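Local coordinates for protein peptide synthase (Silicibacter pomeroyi DSS-3, PDB 2QTP) that is of unknown function but, as a DUF1185 family member with a variant of the Bacillus chorismate mutase fold, may take part in amino-acid metabolism, at residues A9-E14 and K29-A34; S83-E88 and E162-V167; G128-V133 and E151-D156. All blocks are in the same frame, centred on the assembly; numbering follows the deposited sequence.

Interaction 1 (A9-E14 and K29-A34); sequences AVFIEE and KAVAVA
Ala-9 and Val-33 form an antiparallel hydrogen-bonded pair, with Ala-9 N donating a hydrogen bond to Val-33 O at 2.8 Å and Ala-9 O accepting from Val-33 N. At the non-hydrogen-bonded pair that follows, Val-10 CG2 lies 4.1 Å from Ala-32 CB, on the side of the sheet where helix 49-70 packs. Phe-11 points to the other side. Its CG is anti to the carbonyl carbon (chi1 -49°), which lays the ring along Val-31: CB is 3.8 Å from Val-31 CG1, Val-31 O sits at the ring edge in its plane, and CE1 reaches Val-33 CG2 at 3.9 Å. An alanine here would keep the CB contact but would probably leave Val-33 CG2 without its aromatic neighbour. The pair belongs to adjacent strands, 5-15 and 21-37, of the mixed sheet in this chorismate mutase-like fold; the segment axes approach to 4.7 Å at 166°. Ile-12 brings CG2 to 3.5 Å from Lys-29 O. Glu-13 and Lys-29 run side by side with extended chains, and a water bridges them, donating to Glu-13 OE2 and accepting from Lys-29 NZ, each at 2.9 Å. Lys-29 NZ is also hydrogen-bonded to Gly-149 O.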
loop_
_atom_site.group_PDB
_atom_site.type_symbol
_atom_site.label_atom_id
_atom_site.label_comp_id
_atom_site.label_asym_id
_atom_site.label_seq_id
_atom_site.Cartn_x
_atom_site.Cartn_y
_atom_site.Cartn_z
ATOM N N ALA A 9 -3.117 1.243 -9.079
ATOM C CA ALA A 9 -4.336 0.447 -8.994
ATOM C C ALA A 9 -5.069 0.821 -7.715
ATOM O O ALA A 9 -4.422 1.081 -6.682
ATOM C CB ALA A 9 -3.993 -1.027 -9.014
ATOM N N VAL A 10 -6.398 0.871 -7.785
ATOM C CA VAL A 10 -7.236 1.180 -6.614
ATOM C C VAL A 10 -8.285 0.067 -6.462
ATOM O O VAL A 10 -8.918 -0.340 -7.449
ATOM C CB VAL A 10 -7.866 2.591 -6.718
ATOM C CG1 VAL A 10 -8.724 2.910 -5.500
ATOM C CG2 VAL A 10 -6.762 3.657 -6.894
ATOM N N PHE A 11 -8.421 -0.454 -5.246
ATOM C CA PHE A 11 -9.363 -1.563 -4.913
ATOM C C PHE A 11 -10.283 -1.063 -3.810
ATOM O O PHE A 11 -9.796 -0.531 -2.808
ATOM C CB PHE A 11 -8.639 -2.803 -4.346
ATOM C CG PHE A 11 -7.436 -3.278 -5.157
ATOM C CD1 PHE A 11 -6.295 -2.498 -5.305
ATOM C CD2 PHE A 11 -7.423 -4.559 -5.711
ATOM C CE1 PHE A 11 -5.201 -2.970 -6.041
ATOM C CE2 PHE A 11 -6.314 -5.050 -6.440
ATOM C CZ PHE A 11 -5.216 -4.249 -6.606
ATOM N N ILE A 12 -11.597 -1.181 -4.006
ATOM C CA ILE A 12 -12.550 -0.848 -2.969
ATOM C C ILE A 12 -13.430 -2.072 -2.701
ATOM O O ILE A 12 -13.864 -2.765 -3.635
ATOM C CB ILE A 12 -13.524 0.269 -3.380
ATOM C CG1 ILE A 12 -12.792 1.461 -3.965
ATOM C CG2 ILE A 12 -14.340 0.729 -2.171
ATOM C CD1 ILE A 12 -13.727 2.620 -4.246
ATOM N N GLU A 13 -13.775 -2.282 -1.444
ATOM C CA GLU A 13 -14.601 -3.400 -1.075
ATOM C C GLU A 13 -15.682 -2.946 -0.101
ATOM O O GLU A 13 -15.368 -2.335 0.914
ATOM C CB GLU A 13 -13.657 -4.463 -0.522
ATOM C CG GLU A 13 -14.235 -5.654 0.176
ATOM C CD GLU A 13 -13.164 -6.323 1.046
ATOM O OE1 GLU A 13 -12.068 -6.641 0.486
ATOM O OE2 GLU A 13 -13.420 -6.465 2.282
ATOM N N GLU A 14 -16.951 -3.219 -0.442
ATOM C CA GLU A 14 -18.076 -2.893 0.403
ATOM C C GLU A 14 -18.683 -4.154 0.944
ATOM O O GLU A 14 -19.058 -5.030 0.175
ATOM C CB GLU A 14 -19.214 -2.197 -0.347
ATOM C CG GLU A 14 -18.846 -1.104 -1.294
ATOM C CD GLU A 14 -20.090 -0.489 -1.949
ATOM O OE1 GLU A 14 -21.260 -0.831 -1.566
ATOM O OE2 GLU A 14 -19.859 0.360 -2.839
ATOM N N LYS A 29 -13.610 -0.582 2.609
ATOM C CA LYS A 29 -12.160 -0.514 2.688
ATOM C C LYS A 29 -11.653 -0.130 1.306
ATOM O O LYS A 29 -12.205 -0.570 0.284
ATOM C CB LYS A 29 -11.550 -1.874 3.038
ATOM C CG LYS A 29 -12.159 -2.598 4.205
ATOM C CD LYS A 29 -11.372 -3.878 4.428
ATOM C CE LYS A 29 -11.789 -4.622 5.677
ATOM N NZ LYS A 29 -11.044 -5.904 5.702
ATOM N N ALA A 30 -10.600 0.669 1.258
ATOM C CA ALA A 30 -9.984 1.009 -0.019
ATOM C C ALA A 30 -8.497 0.865 0.141
ATOM O O ALA A 30 -7.961 1.081 1.240
ATOM C CB ALA A 30 -10.353 2.427 -0.457
ATOM N N VAL A 31 -7.825 0.497 -0.943
ATOM C CA VAL A 31 -6.369 0.427 -0.969
ATOM C C VAL A 31 -5.892 0.919 -2.346
ATOM O O VAL A 31 -6.487 0.585 -3.358
ATOM C CB VAL A 31 -5.808 -1.008 -0.611
ATOM C CG1 VAL A 31 -6.472 -2.086 -1.358
ATOM C CG2 VAL A 31 -4.275 -1.078 -0.828
ATOM N N ALA A 32 -4.891 1.791 -2.351
ATOM C CA ALA A 32 -4.282 2.318 -3.575
ATOM C C ALA A 32 -2.835 1.785 -3.610
ATOM O O ALA A 32 -2.133 1.805 -2.592
ATOM C CB ALA A 32 -4.327 3.877 -3.603
ATOM N N VAL A 33 -2.428 1.295 -4.780
ATOM C CA VAL A 33 -1.141 0.642 -4.996
ATOM C C VAL A 33 -0.406 1.290 -6.183
ATOM O O VAL A 33 -1.035 1.620 -7.211
ATOM C CB VAL A 33 -1.347 -0.872 -5.311
ATOM C CG1 VAL A 33 -0.045 -1.541 -5.537
ATOM C CG2 VAL A 33 -2.089 -1.524 -4.180
ATOM N N ALA A 34 0.905 1.499 -6.020
ATOM C CA ALA A 34 1.785 2.013 -7.101
ATOM C C ALA A 34 2.907 1.034 -7.312
ATOM O O ALA A 34 3.428 0.453 -6.356
ATOM C CB ALA A 34 2.350 3.396 -6.789
HETATM O O HOH W 1 -10.910 -7.416 3.279
#

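Interaction 2 (S83-E88 and E162-V167); sequences SAMVGE and EIMVAV
Met-85 and Met-164, both selenomethionines, sit opposite each other in register as an antiparallel hydrogen-bonded pair at the middle of this contact between strands 79-86 and 162-171 of the mixed sheet. Met-85 N donates to Met-164 O over 2.8 Å, and the return bond from Met-164 N to Met-85 O is nearly straight, with 175° at the hydrogen. The same pattern recurs two residues along, where Ser-83 and Ala-166 exchange both backbone bonds. At the opposite end Gly-87 N is hydrogen-bonded to Glu-162 O at 2.8 Å.

On the side of Ala-84 and Ile-163, the Ile-163 CG2 branch, held anti to its own amide nitrogen, lies 3.6 Å from Met-85 O and 4.2 Å from Ala-84 CB. Helix 92-98 packs on this side through Ala-95 and Ile-98, against Ala-84, Val-86 and Val-165.

The other side carries Ser-83, Met-85, Met-164 and Ala-166. It is lined by Leu-131 and Val-133 of strand 131-135, and Val-33 of strand 21-37 packs on Met-164. Ser-83 OG is buried and hydrogen-bonded to Ser-121 OG, while the Glu-162 carboxylate turns away to Arg-159 N and a salt bridge with Arg-6. The two selenomethionines stand side by side, their chains extended to the selenium and then bent at chi3 (-87° in Met-85, 70° in Met-164), which leaves Met-85 SE 4.2 Å from Met-164 CE.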
loop_
_atom_site.group_PDB
_atom_site.type_symbol
_atom_site.label_atom_id
_atom_site.label_comp_id
_atom_site.label_asym_id
_atom_site.label_seq_id
_atom_site.Cartn_x
_atom_site.Cartn_y
_atom_site.Cartn_z
ATOM N N SER A 83 2.013 -0.740 3.220
ATOM C CA SER A 83 2.904 -1.870 3.049
ATOM C C SER A 83 3.683 -1.671 1.804
ATOM O O SER A 83 3.281 -0.898 0.944
ATOM C CB SER A 83 2.112 -3.196 2.857
ATOM O OG SER A 83 1.591 -3.589 4.066
ATOM N N ALA A 84 4.756 -2.444 1.660
ATOM C CA ALA A 84 5.539 -2.418 0.423
ATOM C C ALA A 84 6.109 -3.829 0.183
ATOM O O ALA A 84 6.480 -4.544 1.104
ATOM C CB ALA A 84 6.657 -1.369 0.476
HETATM N N MSE A 85 6.122 -4.226 -1.073
HETATM C CA MSE A 85 6.690 -5.496 -1.467
HETATM C C MSE A 85 7.786 -5.164 -2.457
HETATM O O MSE A 85 7.533 -4.582 -3.520
HETATM C CB MSE A 85 5.661 -6.408 -2.129
HETATM C CG MSE A 85 6.155 -7.813 -2.542
HETATM SE SE MSE A 85 4.797 -8.848 -3.482
HETATM C CE MSE A 85 3.895 -9.654 -1.935
ATOM N N VAL A 86 8.991 -5.611 -2.117
ATOM C CA VAL A 86 10.172 -5.406 -2.946
ATOM C C VAL A 86 10.306 -6.571 -3.922
ATOM O O VAL A 86 10.092 -7.740 -3.568
ATOM C CB VAL A 86 11.451 -5.333 -2.075
ATOM C CG1 VAL A 86 12.626 -4.756 -2.867
ATOM C CG2 VAL A 86 11.187 -4.506 -0.840
ATOM N N GLY A 87 10.652 -6.263 -5.163
ATOM C CA GLY A 87 10.962 -7.338 -6.109
ATOM C C GLY A 87 12.277 -8.025 -5.771
ATOM O O GLY A 87 13.119 -7.516 -4.993
ATOM N N GLU A 88 12.487 -9.151 -6.425
ATOM C CA GLU A 88 13.586 -10.075 -6.102
ATOM C C GLU A 88 15.033 -9.490 -6.156
ATOM O O GLU A 88 15.909 -9.913 -5.390
ATOM C CB GLU A 88 13.447 -11.380 -6.973
ATOM C CG GLU A 88 12.050 -12.120 -6.864
ATOM C CD GLU A 88 11.883 -13.430 -7.759
ATOM N N GLU A 162 11.491 -3.830 -9.297
ATOM C CA GLU A 162 10.444 -2.920 -8.867
ATOM C C GLU A 162 10.133 -3.000 -7.380
ATOM O O GLU A 162 10.589 -3.911 -6.685
ATOM C CB GLU A 162 9.160 -3.222 -9.645
ATOM C CG GLU A 162 9.292 -3.072 -11.166
ATOM C CD GLU A 162 7.986 -3.308 -11.921
ATOM O OE1 GLU A 162 7.195 -4.227 -11.556
ATOM O OE2 GLU A 162 7.743 -2.550 -12.874
ATOM N N ILE A 163 9.318 -2.037 -6.936
ATOM C CA ILE A 163 8.665 -2.031 -5.605
ATOM C C ILE A 163 7.150 -1.759 -5.791
ATOM O O ILE A 163 6.771 -0.893 -6.597
ATOM C CB ILE A 163 9.247 -0.985 -4.624
ATOM C CG1 ILE A 163 10.755 -1.118 -4.502
ATOM C CG2 ILE A 163 8.665 -1.127 -3.206
ATOM C CD1 ILE A 163 11.380 -0.134 -3.523
HETATM N N MSE A 164 6.308 -2.553 -5.107
HETATM C CA MSE A 164 4.856 -2.375 -5.104
HETATM C C MSE A 164 4.521 -1.798 -3.722
HETATM O O MSE A 164 4.775 -2.420 -2.694
HETATM C CB MSE A 164 4.131 -3.707 -5.366
HETATM C CG MSE A 164 2.678 -3.573 -5.595
HETATM SE SE MSE A 164 1.716 -5.143 -6.016
HETATM C CE MSE A 164 1.781 -6.083 -4.262
ATOM N N VAL A 165 4.027 -0.572 -3.703
ATOM C CA VAL A 165 3.734 0.143 -2.458
ATOM C C VAL A 165 2.209 0.331 -2.343
ATOM O O VAL A 165 1.587 0.680 -3.303
ATOM C CB VAL A 165 4.417 1.532 -2.517
ATOM C CG1 VAL A 165 4.250 2.273 -1.185
ATOM C CG2 VAL A 165 5.906 1.364 -2.937
ATOM N N ALA A 166 1.646 0.141 -1.159
ATOM C CA ALA A 166 0.226 0.247 -0.911
ATOM C C ALA A 166 -0.106 1.089 0.325
ATOM O O ALA A 166 0.595 1.047 1.342
ATOM C CB ALA A 166 -0.396 -1.179 -0.752
ATOM N N VAL A 167 -1.190 1.864 0.211
ATOM C CA VAL A 167 -1.805 2.588 1.332
ATOM C C VAL A 167 -3.293 2.202 1.380
ATOM O O VAL A 167 -3.979 2.179 0.340
ATOM C CB VAL A 167 -1.645 4.110 1.165
ATOM C CG1 VAL A 167 -2.499 4.863 2.182
ATOM C CG2 VAL A 167 -0.115 4.517 1.229
#

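Interaction 3 (G128-V133 and E151-D156); sequences GQVLDV and EVRLND
Leu-131 and Val-152 exchange two backbone hydrogen bonds: Leu-131 N to Val-152 O spans 2.8 Å with 176° at the hydrogen, and Val-152 N to Leu-131 O spans 2.9 Å. Farther along, Arg-153 NH1 donates to Gly-128 O at 3.3 Å. That bond is long but straight, and it meets a lone pair in the carbonyl plane, with the oxygen nearly in the guanidinium plane. Chi1 of 68° sets Arg-153 CG between the backbone N and the carbonyl carbon, and with chi2 brings CD to 3.1 Å from Gly-128 O; the turn at chi3 then swings NH1 to that oxygen. A water accepts from Leu-154 N at 2.8 Å and lies close to Gln-129 O, between the two backbones. Gly-128 has a positive phi (90°), at which a side chain would jam against the preceding carbonyl.

On the exposed side, Val-130 crosses Glu-151, CG1 lying 3.7 Å from Glu-151 CB. The carboxylates of Asp-132 and Glu-151 stand almost perpendicular there, with OD2 and OE2 at 3.7 Å, like charges brought close. Inward, Val-152 CG2 meets Leu-131 CB at 4.0 Å and also touches Val-133 CG2. This is a two-stranded antiparallel sheet, 131-135 with 148-152, laid with its apolar side on the large mixed sheet.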
loop_
_atom_site.group_PDB
_atom_site.type_symbol
_atom_site.label_atom_id
_atom_site.label_comp_id
_atom_site.label_asym_id
_atom_site.label_seq_id
_atom_site.Cartn_x
_atom_site.Cartn_y
_atom_site.Cartn_z
ATOM N N GLY A 128 2.546 -11.073 -8.956
ATOM C CA GLY A 128 1.319 -11.783 -8.655
ATOM C C GLY A 128 1.153 -12.214 -7.213
ATOM O O GLY A 128 0.089 -12.653 -6.857
ATOM N N GLN A 129 2.182 -12.082 -6.373
ATOM C CA GLN A 129 2.064 -12.479 -4.985
ATOM C C GLN A 129 1.247 -11.455 -4.215
ATOM O O GLN A 129 1.333 -10.221 -4.453
ATOM C CB GLN A 129 3.414 -12.582 -4.293
ATOM C CG GLN A 129 4.256 -13.777 -4.606
ATOM C CD GLN A 129 5.496 -13.797 -3.718
ATOM O OE1 GLN A 129 5.457 -13.347 -2.571
ATOM N NE2 GLN A 129 6.593 -14.314 -4.241
ATOM N N VAL A 130 0.483 -11.988 -3.270
ATOM C CA VAL A 130 -0.404 -11.211 -2.426
ATOM C C VAL A 130 0.333 -10.474 -1.310
ATOM O O VAL A 130 1.192 -11.032 -0.631
ATOM C CB VAL A 130 -1.543 -12.106 -1.827
ATOM C CG1 VAL A 130 -2.310 -11.333 -0.779
ATOM C CG2 VAL A 130 -2.457 -12.664 -2.953
ATOM N N LEU A 131 0.017 -9.187 -1.164
ATOM C CA LEU A 131 0.593 -8.353 -0.101
ATOM C C LEU A 131 -0.557 -8.043 0.843
ATOM O O LEU A 131 -1.607 -7.558 0.414
ATOM C CB LEU A 131 1.170 -7.033 -0.680
ATOM C CG LEU A 131 1.734 -5.935 0.215
ATOM C CD1 LEU A 131 2.990 -6.388 0.996
ATOM C CD2 LEU A 131 2.030 -4.677 -0.674
ATOM N N ASP A 132 -0.352 -8.318 2.119
ATOM C CA ASP A 132 -1.342 -8.031 3.118
ATOM C C ASP A 132 -1.078 -6.638 3.679
ATOM O O ASP A 132 0.003 -6.375 4.194
ATOM C CB ASP A 132 -1.254 -9.073 4.215
ATOM C CG ASP A 132 -2.626 -9.519 4.723
ATOM O OD1 ASP A 132 -3.538 -8.668 5.002
ATOM O OD2 ASP A 132 -2.760 -10.763 4.858
ATOM N N VAL A 133 -2.032 -5.724 3.518
ATOM C CA VAL A 133 -1.886 -4.366 4.042
ATOM C C VAL A 133 -2.595 -4.280 5.409
ATOM O O VAL A 133 -3.786 -4.455 5.502
ATOM C CB VAL A 133 -2.450 -3.320 3.086
ATOM C CG1 VAL A 133 -2.024 -1.900 3.556
ATOM C CG2 VAL A 133 -2.003 -3.618 1.658
ATOM N N GLU A 151 -5.997 -7.523 1.393
ATOM C CA GLU A 151 -5.041 -8.134 0.492
ATOM C C GLU A 151 -5.062 -7.449 -0.833
ATOM O O GLU A 151 -6.128 -7.104 -1.358
ATOM C CB GLU A 151 -5.351 -9.612 0.339
ATOM C CG GLU A 151 -5.158 -10.332 1.648
ATOM C CD GLU A 151 -5.382 -11.819 1.593
ATOM O OE1 GLU A 151 -5.790 -12.322 0.566
ATOM O OE2 GLU A 151 -5.140 -12.508 2.590
ATOM N N VAL A 152 -3.884 -7.243 -1.399
ATOM C CA VAL A 152 -3.770 -6.702 -2.738
ATOM C C VAL A 152 -2.789 -7.533 -3.533
ATOM O O VAL A 152 -1.871 -8.144 -2.979
ATOM C CB VAL A 152 -3.287 -5.208 -2.762
ATOM C CG1 VAL A 152 -4.162 -4.346 -1.919
ATOM C CG2 VAL A 152 -1.866 -5.058 -2.280
ATOM N N ARG A 153 -3.020 -7.596 -4.840
ATOM C CA ARG A 153 -2.038 -8.166 -5.751
ATOM C C ARG A 153 -2.185 -7.586 -7.111
ATOM O O ARG A 153 -3.206 -7.028 -7.416
ATOM C CB ARG A 153 -2.076 -9.677 -5.805
ATOM C CG ARG A 153 -3.271 -10.280 -6.398
ATOM C CD ARG A 153 -2.904 -11.697 -6.923
ATOM N NE ARG A 153 -3.610 -11.800 -8.156
ATOM C CZ ARG A 153 -3.160 -12.306 -9.278
ATOM N NH1 ARG A 153 -1.977 -12.878 -9.405
ATOM N NH2 ARG A 153 -3.974 -12.263 -10.297
ATOM N N LEU A 154 -1.136 -7.660 -7.906
ATOM C CA LEU A 154 -1.214 -7.304 -9.316
ATOM C C LEU A 154 -0.512 -8.457 -10.043
ATOM O O LEU A 154 0.600 -8.858 -9.637
ATOM C CB LEU A 154 -0.512 -5.977 -9.571
ATOM C CG LEU A 154 -1.191 -4.718 -9.044
ATOM C CD1 LEU A 154 -0.228 -3.507 -9.153
ATOM C CD2 LEU A 154 -2.511 -4.470 -9.767
ATOM N N ASN A 155 -1.142 -8.958 -11.111
ATOM C CA ASN A 155 -0.655 -10.114 -11.835
ATOM C C ASN A 155 0.785 -9.961 -12.305
ATOM O O ASN A 155 1.523 -10.933 -12.341
ATOM C CB ASN A 155 -1.586 -10.488 -13.027
ATOM C CG ASN A 155 -1.435 -9.537 -14.218
ATOM O OD1 ASN A 155 -1.590 -8.316 -14.076
ATOM N ND2 ASN A 155 -1.087 -10.092 -15.393
ATOM N N ASP A 156 1.211 -8.736 -12.599
ATOM C CA ASP A 156 2.507 -8.541 -13.227
ATOM C C ASP A 156 3.481 -7.715 -12.393
ATOM O O ASP A 156 4.441 -7.189 -12.914
ATOM C CB ASP A 156 2.273 -7.858 -14.571
ATOM C CG ASP A 156 1.694 -6.433 -14.416
ATOM O OD1 ASP A 156 1.117 -6.061 -13.360
ATOM O OD2 ASP A 156 1.796 -5.686 -15.386
HETATM O O HOH W 2 1.150 -8.651 -6.550
#

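In the fold
Interactions 1 and 2 belong to one mixed sheet, joined where strand 21-37 pairs with strand 162-171: Ala-32 N to Val-167 O and Ala-34 O to Val-165 N are both 2.9 Å, probable hydrogen bonds, with the centres 15 Å apart. Interaction 3 takes in part of the small two-stranded sheet and its adjoining loops, lying across the same side of both. Its centre is about 11 Å from interaction 1 and 9 Å from interaction 2. Val-152 CG2 packs 4.0 Å from Val-33 CG2, and Met-85 CE approaches Val-130 O at 3.3 Å, while Ser-83 OG is hydrogen-bonded to Asp-132 O at 3.2 Å. In sequence, interaction 3 is nested within the loop that interaction 2 closes.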